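Local structure of glycerol trinitrate reductase (Agrobacterium tumefaciens, 5EPD) at residues A[174-177]-A[178-181]; A[150-154]-A[155-159]. The protein is a glycerol trinitrate reductase of the Old Yellow Enzyme family, probably an FMN-dependent oxidoreductase, captured here without its flavin. One frame throughout, in Å; residues are numbered along the deposited sequence.

Contact 1: residues A[174-177]-A[178-181]; sequences IVDD and FRKA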
loop_
_atom_site.group_PDB
_atom_site.type_symbol
_atom_site.label_atom_id
_atom_site.label_comp_id
_atom_site.label_asym_id
_atom_site.label_seq_id
_atom_site.Cartn_x
_atom_site.Cartn_y
_atom_site.Cartn_z
ATOM N N ILE A 174 -4.828 -15.795 -9.424
ATOM C CA ILE A 174 -4.266 -14.618 -8.773
ATOM C C ILE A 174 -5.351 -13.877 -7.991
ATOM O O ILE A 174 -5.084 -13.423 -6.883
ATOM C CB ILE A 174 -3.533 -13.690 -9.771
ATOM C CG1 ILE A 174 -2.212 -14.337 -10.210
ATOM C CG2 ILE A 174 -3.214 -12.345 -9.133
ATOM C CD1 ILE A 174 -1.613 -13.740 -11.465
ATOM N N VAL A 175 -6.563 -13.790 -8.544
ATOM C CA VAL A 175 -7.703 -13.181 -7.845
ATOM C C VAL A 175 -7.961 -13.940 -6.569
ATOM O O VAL A 175 -8.354 -13.343 -5.543
ATOM C CB VAL A 175 -9.013 -13.224 -8.669
ATOM C CG1 VAL A 175 -10.213 -12.816 -7.808
ATOM C CG2 VAL A 175 -8.912 -12.350 -9.914
ATOM N N ASP A 176 -7.756 -15.257 -6.627
ATOM C CA ASP A 176 -7.975 -16.074 -5.447
ATOM C C ASP A 176 -6.880 -15.934 -4.396
ATOM O O ASP A 176 -7.155 -16.076 -3.201
ATOM C CB ASP A 176 -8.152 -17.549 -5.785
ATOM C CG ASP A 176 -8.873 -18.286 -4.675
ATOM O OD1 ASP A 176 -10.006 -17.860 -4.358
ATOM O OD2 ASP A 176 -8.319 -19.247 -4.095
ATOM N N ASP A 177 -5.647 -15.682 -4.830
ATOM C CA ASP A 177 -4.553 -15.407 -3.884
ATOM C C ASP A 177 -4.797 -14.127 -3.113
ATOM O O ASP A 177 -4.485 -14.078 -1.930
ATOM C CB ASP A 177 -3.220 -15.297 -4.601
ATOM C CG ASP A 177 -2.783 -16.604 -5.217
ATOM O OD1 ASP A 177 -3.316 -17.650 -4.798
ATOM O OD2 ASP A 177 -1.921 -16.577 -6.127
ATOM N N PHE A 178 -5.346 -13.097 -3.771
ATOM C CA PHE A 178 -5.793 -11.887 -3.068
ATOM C C PHE A 178 -6.965 -12.192 -2.131
ATOM O O PHE A 178 -6.994 -11.715 -0.980
ATOM C CB PHE A 178 -6.233 -10.787 -4.030
ATOM C CG PHE A 178 -5.105 -9.967 -4.591
ATOM C CD1 PHE A 178 -4.532 -8.942 -3.846
ATOM C CD2 PHE A 178 -4.637 -10.188 -5.880
ATOM C CE1 PHE A 178 -3.501 -8.162 -4.374
ATOM C CE2 PHE A 178 -3.603 -9.421 -6.420
ATOM C CZ PHE A 178 -3.035 -8.399 -5.670
ATOM N N ARG A 179 -7.942 -12.954 -2.627
ATOM C CA ARG A 179 -9.118 -13.304 -1.832
ATOM C C ARG A 179 -8.675 -13.968 -0.536
ATOM O O ARG A 179 -9.096 -13.591 0.549
ATOM C CB ARG A 179 -10.057 -14.249 -2.598
ATOM C CG ARG A 179 -11.450 -14.342 -1.974
ATOM C CD ARG A 179 -12.228 -15.593 -2.384
ATOM N NE ARG A 179 -11.386 -16.796 -2.372
ATOM C CZ ARG A 179 -11.128 -17.567 -1.306
ATOM N NH1 ARG A 179 -11.651 -17.311 -0.106
ATOM N NH2 ARG A 179 -10.336 -18.625 -1.447
ATOM N N LYS A 180 -7.818 -14.965 -0.667
ATOM C CA LYS A 180 -7.336 -15.732 0.461
ATOM C C LYS A 180 -6.458 -14.823 1.336
ATOM O O LYS A 180 -6.549 -14.859 2.575
ATOM C CB LYS A 180 -6.572 -16.949 -0.078
ATOM C CG LYS A 180 -6.198 -18.028 0.914
ATOM C CD LYS A 180 -5.014 -18.828 0.355
ATOM C CE LYS A 180 -3.659 -18.135 0.605
ATOM N NZ LYS A 180 -2.690 -18.251 -0.527
ATOM N N ALA A 181 -5.639 -13.976 0.712
ATOM C CA ALA A 181 -4.772 -13.084 1.494
ATOM C C ALA A 181 -5.578 -12.096 2.355
ATOM O O ALA A 181 -5.162 -11.763 3.457
ATOM C CB ALA A 181 -3.757 -12.354 0.612
HETATM O O HOH W 1 -2.804 -15.348 -0.535
#
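Arg179 reaches back one turn of helix 171-187 to the carboxylate of Asp176, and its side chain is worth following outward. CB rests over two carbonyl oxygens of the preceding turn, those of Val175 and Asp176, each at 3.5 Å. CG is anti to the backbone N (chi1 -165°), and the chain then bends at chi3, so that CD passes 3.7 Å from Asp176 OD1 and the guanidinium turns its NE edge to the acid. NE gives the main bond, 2.6 Å to Asp176 OD1, with the oxygen almost exactly in the guanidinium plane but NE itself 32° out of the carboxylate plane, on the syn side. NH2 adds only weak bonds to both carboxylate oxygens, while NH1 turns to a second acid, Glu239, so the guanidinium is held between two carboxylates. Further along, the NZ of Lys180 stays 4.4 Å from Asp177 OD1, too far for a salt bridge; a water accepting from NZ and donating to Asp177 O bridges that lysine to the backbone instead. On the buried side, Ile174 CG2 lies 4.0 Å from Phe178 CE2, the two side chains running alongside each other. This is an outer helix of the TIM barrel: Phe178 and Ala181 pack on Leu121 of strand 117-122, Val175 meets helix 227-240, and Ile174 touches Leu202 of helix 202-207.

Contact 2: residues A[150-154]-A[155-159]; sequences KTFVN and NGFVD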
loop_
_atom_site.group_PDB
_atom_site.type_symbol
_atom_site.label_atom_id
_atom_site.label_comp_id
_atom_site.label_asym_id
_atom_site.label_seq_id
_atom_site.Cartn_x
_atom_site.Cartn_y
_atom_site.Cartn_z
ATOM N N LYS A 150 15.082 -0.653 -10.971
ATOM C CA LYS A 150 15.865 -1.588 -10.158
ATOM C C LYS A 150 15.063 -2.012 -8.952
ATOM O O LYS A 150 14.055 -1.388 -8.593
ATOM C CB LYS A 150 17.159 -0.942 -9.675
ATOM C CG LYS A 150 18.051 -0.393 -10.779
ATOM C CD LYS A 150 19.277 0.265 -10.172
ATOM C CE LYS A 150 20.134 0.929 -11.232
ATOM N NZ LYS A 150 20.603 -0.048 -12.274
ATOM N N THR A 151 15.498 -3.094 -8.333
ATOM C CA THR A 151 14.898 -3.550 -7.090
ATOM C C THR A 151 16.018 -3.875 -6.122
ATOM O O THR A 151 17.194 -3.821 -6.497
ATOM C CB THR A 151 13.970 -4.756 -7.298
ATOM O OG1 THR A 151 13.400 -5.125 -6.045
ATOM C CG2 THR A 151 14.731 -5.961 -7.887
ATOM N N PHE A 152 15.644 -4.169 -4.877
ATOM C CA PHE A 152 16.575 -4.356 -3.778
ATOM C C PHE A 152 16.543 -5.840 -3.556
ATOM O O PHE A 152 15.548 -6.374 -3.069
ATOM C CB PHE A 152 16.088 -3.581 -2.557
ATOM C CG PHE A 152 16.928 -3.752 -1.311
ATOM C CD1 PHE A 152 18.324 -3.755 -1.356
ATOM C CD2 PHE A 152 16.311 -3.845 -0.049
ATOM C CE1 PHE A 152 19.076 -3.892 -0.173
ATOM C CE2 PHE A 152 17.069 -3.981 1.122
ATOM C CZ PHE A 152 18.447 -4.002 1.057
ATOM N N VAL A 153 17.614 -6.499 -3.993
ATOM C CA VAL A 153 17.769 -7.965 -3.929
ATOM C C VAL A 153 19.272 -8.267 -3.782
ATOM O O VAL A 153 20.116 -7.455 -4.207
ATOM C CB VAL A 153 17.133 -8.655 -5.167
ATOM C CG1 VAL A 153 17.748 -8.142 -6.441
ATOM C CG2 VAL A 153 17.280 -10.160 -5.111
ATOM N N ASN A 154 19.612 -9.388 -3.145
ATOM C CA ASN A 154 21.029 -9.709 -2.825
ATOM C C ASN A 154 21.736 -8.521 -2.187
ATOM O O ASN A 154 22.876 -8.229 -2.534
ATOM C CB ASN A 154 21.838 -10.138 -4.073
ATOM C CG ASN A 154 21.168 -11.248 -4.864
ATOM O OD1 ASN A 154 20.946 -11.112 -6.072
ATOM N ND2 ASN A 154 20.830 -12.352 -4.189
ATOM N N ASN A 155 21.044 -7.821 -1.287
ATOM C CA ASN A 155 21.611 -6.705 -0.558
ATOM C C ASN A 155 22.121 -5.555 -1.417
ATOM O O ASN A 155 23.027 -4.817 -1.003
ATOM C CB ASN A 155 22.752 -7.197 0.348
ATOM C CG ASN A 155 22.241 -7.895 1.579
ATOM O OD1 ASN A 155 21.315 -7.412 2.235
ATOM N ND2 ASN A 155 22.845 -9.033 1.919
ATOM N N GLY A 156 21.551 -5.390 -2.601
ATOM C CA GLY A 156 22.032 -4.345 -3.516
ATOM C C GLY A 156 20.919 -4.012 -4.466
ATOM O O GLY A 156 19.862 -4.636 -4.393
ATOM N N PHE A 157 21.144 -3.037 -5.344
ATOM C CA PHE A 157 20.153 -2.674 -6.384
ATOM C C PHE A 157 20.480 -3.247 -7.781
ATOM O O PHE A 157 21.558 -3.007 -8.340
ATOM C CB PHE A 157 19.994 -1.166 -6.451
ATOM C CG PHE A 157 19.624 -0.567 -5.135
ATOM C CD1 PHE A 157 18.336 -0.705 -4.653
ATOM C CD2 PHE A 157 20.565 0.093 -4.361
ATOM C CE1 PHE A 157 17.975 -0.183 -3.431
ATOM C CE2 PHE A 157 20.211 0.629 -3.151
ATOM C CZ PHE A 157 18.917 0.488 -2.677
ATOM N N VAL A 158 19.531 -3.986 -8.341
ATOM C CA VAL A 158 19.728 -4.648 -9.615
ATOM C C VAL A 158 18.498 -4.403 -10.490
ATOM O O VAL A 158 17.367 -4.220 -9.981
ATOM C CB VAL A 158 19.938 -6.162 -9.387
ATOM C CG1 VAL A 158 18.638 -6.825 -8.982
ATOM C CG2 VAL A 158 20.470 -6.864 -10.640
ATOM N N ASP A 159 18.691 -4.404 -11.806
ATOM C CA ASP A 159 17.546 -4.274 -12.703
ATOM C C ASP A 159 16.586 -5.454 -12.491
ATOM O O ASP A 159 17.004 -6.592 -12.224
ATOM C CB ASP A 159 17.993 -4.209 -14.157
ATOM C CG ASP A 159 18.939 -3.069 -14.422
ATOM O OD1 ASP A 159 18.841 -2.015 -13.774
ATOM O OD2 ASP A 159 19.815 -3.235 -15.279
#
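Lys150 and Asp159 close the open end of a two-stranded beta hairpin with a salt bridge, NZ to OD1 at 3.0 Å. The ammonium meets OD1 on its syn side, 27° out of the carboxylate plane, after the lysine chain has run extended as far as CE and bent at its last torsion (chi4 -59°). Between the strands, Thr151 and Val158 form a hydrogen-bonded pair: Thr151 N gives to Val158 O at 2.7 Å, and Val158 N returns a bond to Thr151 O. Val153 and Gly156 make the next such pair and close a type I' turn through Asn154 and Asn155, both with positive phi. They exchange two backbone bonds, Val153 N to Gly156 O and Gly156 N to Val153 O. Neighbouring loops take up some of the polar side chains: Thr151 OG1 bonds to Gly87 O and Asn154 OD1 to Asn131 ND2. Packing follows on both faces. Thr151 and Val158 lie side by side, CG2 to CG1 at 4.1 Å. On the other face Phe152 and Phe157 form an oblique aromatic pair, centroids 5.6 Å apart and planes at 36°, with CE1 of Phe157 approaching CB of Phe152 at 4.0 Å. Toward the turn, the edge of the Phe152 ring faces Gly156 O, which sits 3.5 Å from its CD1.

Both contacts are local, each made within one continuous run of chain, but they hold different elements. Contact 1 is a stretch of a barrel helix, partly buried, with Phe178 and Ala181 on the barrel strand 117-122, Val175 on helix 227-240, and its charged residues partly exposed. Contact 2 is a surface hairpin outside the eight-stranded barrel, reached earlier in the chain. In the helix the backbone bonds run along one element and the ion pair spans three residues; in the hairpin they run between two strands, and the ion pair joins their far ends. The centres lie about 27 Å apart and the nearest atoms about 17 Å, so the two do not touch.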